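PDB 6Y1W: putative tryptophan halogenase from Xanthomonas campestris pv. campestris, which is a flavin-dependent halogenase that probably uses reduced FAD and oxygen to oxidise halide for halogenating an aromatic substrate. Local coordinates for residues Phe136-Leu141 / Gly477-Val482; Ala152-Gly157 / Leu486-Pro491. One frame throughout, in Å; residues are numbered along the deposited sequence.

Overall arrangement
Both contacts tie the C-terminal end of the chain to the region around helix 141-148. Interaction 1 seats helix 468-486 on the loop that leads into that helix; interaction 2 lays the loop following helix 468-486 beside the chain that leaves helix 141-148 toward strand 162-166. The contact centres are about 15 Å apart, and Leu141 joins them: its CD2 is 3.7 Å from Leu154 CD1, while its CD1 is 3.8 Å from Leu486 N. Both contact centres are peripheral, about 26 and 24 Å from the centre of the chain, away from the predicted FAD and tryptophan sites. In interaction 1 the Cys140 side chain is about 11 Å from a bound butane-2,3-diol, too far for contact.

Interaction 1 of 2, residues Phe136-Leu141 / Gly477-Val482; sequences FGDYCL and GIRQRV
Tyr139, Asp138 and Leu141 rest against Ile478, Arg479 and Val482 where the late helix 468-486 packs on the loop between helices 120-129 and 141-148. The fold is that of a flavin-dependent halogenase, with a probable Rossmann-type FAD domain, and this contact lies away from the annotated sites. A 3-10 turn, residues 136-138, runs toward Cys140, the N-cap of helix 141-148. No hydrogen bond crosses between the two segments; methyls and methylenes pack against the Tyr139 ring and against backbone atoms. Ile478 CG2 meets the edge of the Tyr139 ring near its plane, 3.9 Å from CD1, with the two side chains at about a right angle. Further round the same ring, Arg479 CB approaches Tyr139 CE1 obliquely at 4.0 Å. The hydroxyl of Tyr139 is fixed by a hydrogen bond to Arg134 N, which holds that end of the ring in place. Arg479 runs along the loop because chi1 (-166°) turns its CG away from the backbone N, putting CG 3.8 Å from Asp138 O and CD 4.1 Å from Asp138 CB. The charged ends go elsewhere: Arg479 NE makes a salt bridge to Glu476, and Asp138 OD2 one to Arg134. Val482 points at the loop with both methyls, CG2 being 4.0 Å from Tyr139 O and CG1 4.0 Å from Leu141 CA. Beyond it, Leu141 CD1 lies 3.8 Å from Val482 O.

Interaction 2 of 2, residues Ala152-Gly157 / Leu486-Pro491; sequences AHLPNG and LARLPP
Leu489 N donates to Leu486 O at 3.0 Å, closing a type I beta turn where helix 468-486 gives way to the loop before helix 492-499. The turn presents Leu489 and its neighbours to Ala152 and Leu154, on the loop between helix 141-148 and strand 162-166. In Leu489, chi1 of -57° and an extended chi2 (175°) leave CD2 beside the Ala152 backbone, 3.9 Å from Ala152 N. Leu154 CD2 comes to the same methyl at 4.2 Å, the two leucines crossing at about a right angle. Beside them, Ala152 CB packs against the Pro490 ring, 3.6 Å from CD. On the more exposed flank the Arg488 chain bends at chi3 (32°) and brings NH1 to 3.6 Å from Leu154 CD2, an oblique van der Waals approach to a methyl. Main-chain bonding between Pro490 and Phe151, together with a bond from Arg150 NH1 to Leu489 O, ties the two loops together just beside this patch. No hydrogen bond crosses between the segments themselves, so they cohere by apolar fit; Ala152 O is buried here with no partner in the model, probably at a small energetic cost.

Interaction 1 of 2, residues Phe136-Leu141 / Gly477-Val482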
loop_
_atom_site.group_PDB
_atom_site.type_symbol
_atom_site.label_atom_id
_atom_site.label_comp_id
_atom_site.label_asym_id
_atom_site.label_seq_id
_atom_site.Cartn_x
_atom_site.Cartn_y
_atom_site.Cartn_z
ATOM N N PHE A 136 -10.395 25.712 -3.007
ATOM C CA PHE A 136 -9.658 24.566 -2.488
ATOM C C PHE A 136 -8.155 24.730 -2.664
ATOM O O PHE A 136 -7.377 24.317 -1.799
ATOM C CB PHE A 136 -10.125 23.290 -3.208
ATOM C CG PHE A 136 -9.686 22.006 -2.536
ATOM C CD1 PHE A 136 -10.098 21.718 -1.254
ATOM C CD2 PHE A 136 -8.899 21.071 -3.216
ATOM C CE1 PHE A 136 -9.727 20.540 -0.619
ATOM C CE2 PHE A 136 -8.512 19.890 -2.593
ATOM C CZ PHE A 136 -8.914 19.619 -1.294
ATOM N N GLY A 137 -7.726 25.342 -3.779
ATOM C CA GLY A 137 -6.289 25.468 -4.034
ATOM C C GLY A 137 -5.562 26.373 -3.056
ATOM O O GLY A 137 -4.351 26.224 -2.869
ATOM N N ASP A 138 -6.278 27.302 -2.399
ATOM C CA ASP A 138 -5.648 28.209 -1.444
ATOM C C ASP A 138 -5.056 27.505 -0.235
ATOM O O ASP A 138 -4.298 28.129 0.515
ATOM C CB ASP A 138 -6.654 29.251 -0.912
ATOM C CG ASP A 138 -7.002 30.306 -1.963
ATOM O OD1 ASP A 138 -6.471 30.219 -3.082
ATOM O OD2 ASP A 138 -7.835 31.207 -1.705
ATOM N N TYR A 139 -5.363 26.231 -0.027
ATOM C CA TYR A 139 -4.903 25.502 1.145
ATOM C C TYR A 139 -3.749 24.547 0.840
ATOM O O TYR A 139 -3.431 23.708 1.675
ATOM C CB TYR A 139 -6.098 24.762 1.780
ATOM C CG TYR A 139 -7.231 25.737 2.064
ATOM C CD1 TYR A 139 -7.195 26.547 3.211
ATOM C CD2 TYR A 139 -8.325 25.841 1.205
ATOM C CE1 TYR A 139 -8.224 27.463 3.458
ATOM C CE2 TYR A 139 -9.357 26.770 1.462
ATOM C CZ TYR A 139 -9.288 27.553 2.600
ATOM O OH TYR A 139 -10.273 28.492 2.874
ATOM N N CYS A 140 -3.100 24.692 -0.318
ATOM C CA CYS A 140 -2.020 23.804 -0.760
ATOM C C CYS A 140 -0.810 24.635 -1.188
ATOM O O CYS A 140 -0.904 25.417 -2.148
ATOM C CB CYS A 140 -2.487 22.950 -1.937
ATOM S SG CYS A 140 -1.187 21.855 -2.527
ATOM N N LEU A 141 0.319 24.454 -0.499
ATOM C CA LEU A 141 1.509 25.271 -0.782
ATOM C C LEU A 141 2.006 25.071 -2.214
ATOM O O LEU A 141 2.312 26.038 -2.926
ATOM C CB LEU A 141 2.627 24.922 0.206
ATOM C CG LEU A 141 3.987 25.584 -0.067
ATOM C CD1 LEU A 141 3.888 27.112 0.042
ATOM C CD2 LEU A 141 5.103 24.990 0.832
ATOM N N GLY A 477 -6.176 29.289 9.618
ATOM C CA GLY A 477 -4.860 28.963 10.146
ATOM C C GLY A 477 -4.014 28.225 9.126
ATOM O O GLY A 477 -2.828 28.521 8.962
ATOM N N ILE A 478 -4.624 27.275 8.408
ATOM C CA ILE A 478 -3.930 26.606 7.297
ATOM C C ILE A 478 -3.515 27.622 6.227
ATOM O O ILE A 478 -2.358 27.636 5.771
ATOM C CB ILE A 478 -4.827 25.501 6.706
ATOM C CG1 ILE A 478 -4.998 24.336 7.706
ATOM C CG2 ILE A 478 -4.281 24.994 5.365
ATOM C CD1 ILE A 478 -6.167 23.451 7.349
ATOM N N ARG A 479 -4.441 28.486 5.798
ATOM C CA ARG A 479 -4.102 29.415 4.717
ATOM C C ARG A 479 -2.983 30.366 5.139
ATOM O O ARG A 479 -2.115 30.727 4.319
ATOM C CB ARG A 479 -5.341 30.188 4.272
ATOM C CG ARG A 479 -5.142 30.911 2.933
ATOM C CD ARG A 479 -6.397 31.561 2.449
ATOM N NE ARG A 479 -6.803 32.640 3.339
ATOM C CZ ARG A 479 -6.252 33.844 3.313
ATOM N NH1 ARG A 479 -5.291 34.106 2.432
ATOM N NH2 ARG A 479 -6.663 34.779 4.155
ATOM N N GLN A 480 -2.980 30.790 6.411
ATOM C CA GLN A 480 -1.921 31.688 6.867
ATOM C C GLN A 480 -0.568 31.001 6.883
ATOM O O GLN A 480 0.450 31.631 6.558
ATOM C CB GLN A 480 -2.241 32.245 8.257
ATOM C CG GLN A 480 -3.396 33.196 8.233
ATOM C CD GLN A 480 -3.895 33.532 9.636
ATOM O OE1 GLN A 480 -3.380 33.018 10.635
ATOM N NE2 GLN A 480 -4.918 34.377 9.712
ATOM N N ARG A 481 -0.540 29.711 7.237
ATOM C CA ARG A 481 0.709 28.972 7.201
ATOM C C ARG A 481 1.185 28.771 5.756
ATOM O O ARG A 481 2.366 28.967 5.461
ATOM C CB ARG A 481 0.539 27.651 7.943
ATOM C CG ARG A 481 0.401 27.853 9.479
ATOM C CD ARG A 481 0.429 26.532 10.240
ATOM N NE ARG A 481 -0.833 25.804 10.113
ATOM C CZ ARG A 481 -1.905 26.017 10.873
ATOM N NH1 ARG A 481 -1.884 26.936 11.833
ATOM N NH2 ARG A 481 -3.002 25.306 10.670
ATOM N N VAL A 482 0.268 28.475 4.823
ATOM C CA VAL A 482 0.661 28.391 3.406
ATOM C C VAL A 482 1.259 29.710 2.932
ATOM O O VAL A 482 2.318 29.743 2.288
ATOM C CB VAL A 482 -0.559 28.007 2.550
ATOM C CG1 VAL A 482 -0.336 28.285 1.016
ATOM C CG2 VAL A 482 -0.976 26.590 2.825
#

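Interaction 2 of 2, residues Ala152-Gly157 / Leu486-Pro491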
loop_
_atom_site.group_PDB
_atom_site.type_symbol
_atom_site.label_atom_id
_atom_site.label_comp_id
_atom_site.label_asym_id
_atom_site.label_seq_id
_atom_site.Cartn_x
_atom_site.Cartn_y
_atom_site.Cartn_z
ATOM N N ALA A 152 11.788 26.954 -3.904
ATOM C CA ALA A 152 13.060 26.540 -3.302
ATOM C C ALA A 152 12.794 25.267 -2.508
ATOM O O ALA A 152 11.649 24.957 -2.208
ATOM C CB ALA A 152 13.639 27.661 -2.409
ATOM N N HIS A 153 13.854 24.503 -2.188
ATOM C CA HIS A 153 13.656 23.344 -1.323
ATOM C C HIS A 153 13.292 23.807 0.082
ATOM O O HIS A 153 13.751 24.850 0.545
ATOM C CB HIS A 153 14.912 22.468 -1.211
ATOM C CG HIS A 153 15.453 22.013 -2.521
ATOM N ND1 HIS A 153 16.365 22.753 -3.240
ATOM C CD2 HIS A 153 15.210 20.902 -3.247
ATOM C CE1 HIS A 153 16.672 22.109 -4.353
ATOM N NE2 HIS A 153 15.975 20.985 -4.388
ATOM N N LEU A 154 12.491 23.003 0.761
ATOM C CA LEU A 154 12.197 23.282 2.164
ATOM C C LEU A 154 12.708 22.161 3.054
ATOM O O LEU A 154 12.827 21.018 2.606
ATOM C CB LEU A 154 10.690 23.465 2.380
ATOM C CG LEU A 154 10.142 24.803 1.886
ATOM C CD1 LEU A 154 8.605 24.853 1.988
ATOM C CD2 LEU A 154 10.798 25.932 2.693
ATOM N N PRO A 155 13.001 22.451 4.327
ATOM C CA PRO A 155 13.525 21.405 5.216
ATOM C C PRO A 155 12.609 20.192 5.276
ATOM O O PRO A 155 11.385 20.303 5.169
ATOM C CB PRO A 155 13.603 22.106 6.578
ATOM C CG PRO A 155 13.740 23.548 6.255
ATOM C CD PRO A 155 12.952 23.768 4.989
ATOM N N ASN A 156 13.234 19.016 5.432
ATOM C CA ASN A 156 12.526 17.741 5.603
ATOM C C ASN A 156 11.540 17.493 4.466
ATOM O O ASN A 156 10.396 17.087 4.695
ATOM C CB ASN A 156 11.808 17.675 6.954
ATOM C CG ASN A 156 12.726 17.993 8.118
ATOM O OD1 ASN A 156 12.350 18.723 9.039
ATOM N ND2 ASN A 156 13.941 17.456 8.078
ATOM N N GLY A 157 11.986 17.754 3.240
ATOM C CA GLY A 157 11.121 17.563 2.075
ATOM C C GLY A 157 9.796 18.289 2.161
ATOM O O GLY A 157 8.757 17.732 1.777
ATOM N N LEU A 486 4.976 30.435 1.570
ATOM C CA LEU A 486 5.127 30.874 0.188
ATOM C C LEU A 486 5.942 32.153 0.110
ATOM O O LEU A 486 6.752 32.327 -0.809
ATOM C CB LEU A 486 3.748 31.086 -0.419
ATOM C CG LEU A 486 3.631 31.559 -1.862
ATOM C CD1 LEU A 486 4.021 30.432 -2.854
ATOM C CD2 LEU A 486 2.229 32.023 -2.126
ATOM N N ALA A 487 5.732 33.072 1.068
ATOM C CA ALA A 487 6.449 34.350 1.043
ATOM C C ALA A 487 7.957 34.190 1.231
ATOM O O ALA A 487 8.704 35.127 0.936
ATOM C CB ALA A 487 5.901 35.281 2.131
ATOM N N ARG A 488 8.412 33.056 1.744
ATOM C CA ARG A 488 9.828 32.758 1.923
ATOM C C ARG A 488 10.462 32.100 0.701
ATOM O O ARG A 488 11.679 31.881 0.697
ATOM C CB ARG A 488 10.041 31.848 3.125
ATOM C CG ARG A 488 9.521 32.404 4.426
ATOM C CD ARG A 488 9.375 31.289 5.452
ATOM N NE ARG A 488 10.381 30.252 5.271
ATOM C CZ ARG A 488 10.268 29.006 5.719
ATOM N NH1 ARG A 488 11.252 28.138 5.506
ATOM N NH2 ARG A 488 9.170 28.622 6.364
ATOM N N LEU A 489 9.683 31.813 -0.333
ATOM C CA LEU A 489 10.251 31.149 -1.507
ATOM C C LEU A 489 10.615 32.178 -2.576
ATOM O O LEU A 489 9.846 33.115 -2.814
ATOM C CB LEU A 489 9.242 30.142 -2.085
ATOM C CG LEU A 489 8.754 29.068 -1.117
ATOM C CD1 LEU A 489 7.689 28.293 -1.879
ATOM C CD2 LEU A 489 9.883 28.185 -0.686
ATOM N N PRO A 490 11.782 32.084 -3.224
ATOM C CA PRO A 490 12.165 33.087 -4.236
ATOM C C PRO A 490 11.498 32.825 -5.569
ATOM O O PRO A 490 10.997 31.705 -5.805
ATOM C CB PRO A 490 13.683 32.900 -4.360
ATOM C CG PRO A 490 13.862 31.411 -4.117
ATOM C CD PRO A 490 12.837 31.075 -3.024
ATOM N N PRO A 491 11.528 33.795 -6.474
ATOM C CA PRO A 491 11.139 33.529 -7.868
ATOM C C PRO A 491 11.937 32.359 -8.450
ATOM O O PRO A 491 13.129 32.200 -8.185
ATOM C CB PRO A 491 11.460 34.848 -8.590
ATOM C CG PRO A 491 11.481 35.890 -7.477
ATOM C CD PRO A 491 11.998 35.186 -6.271
#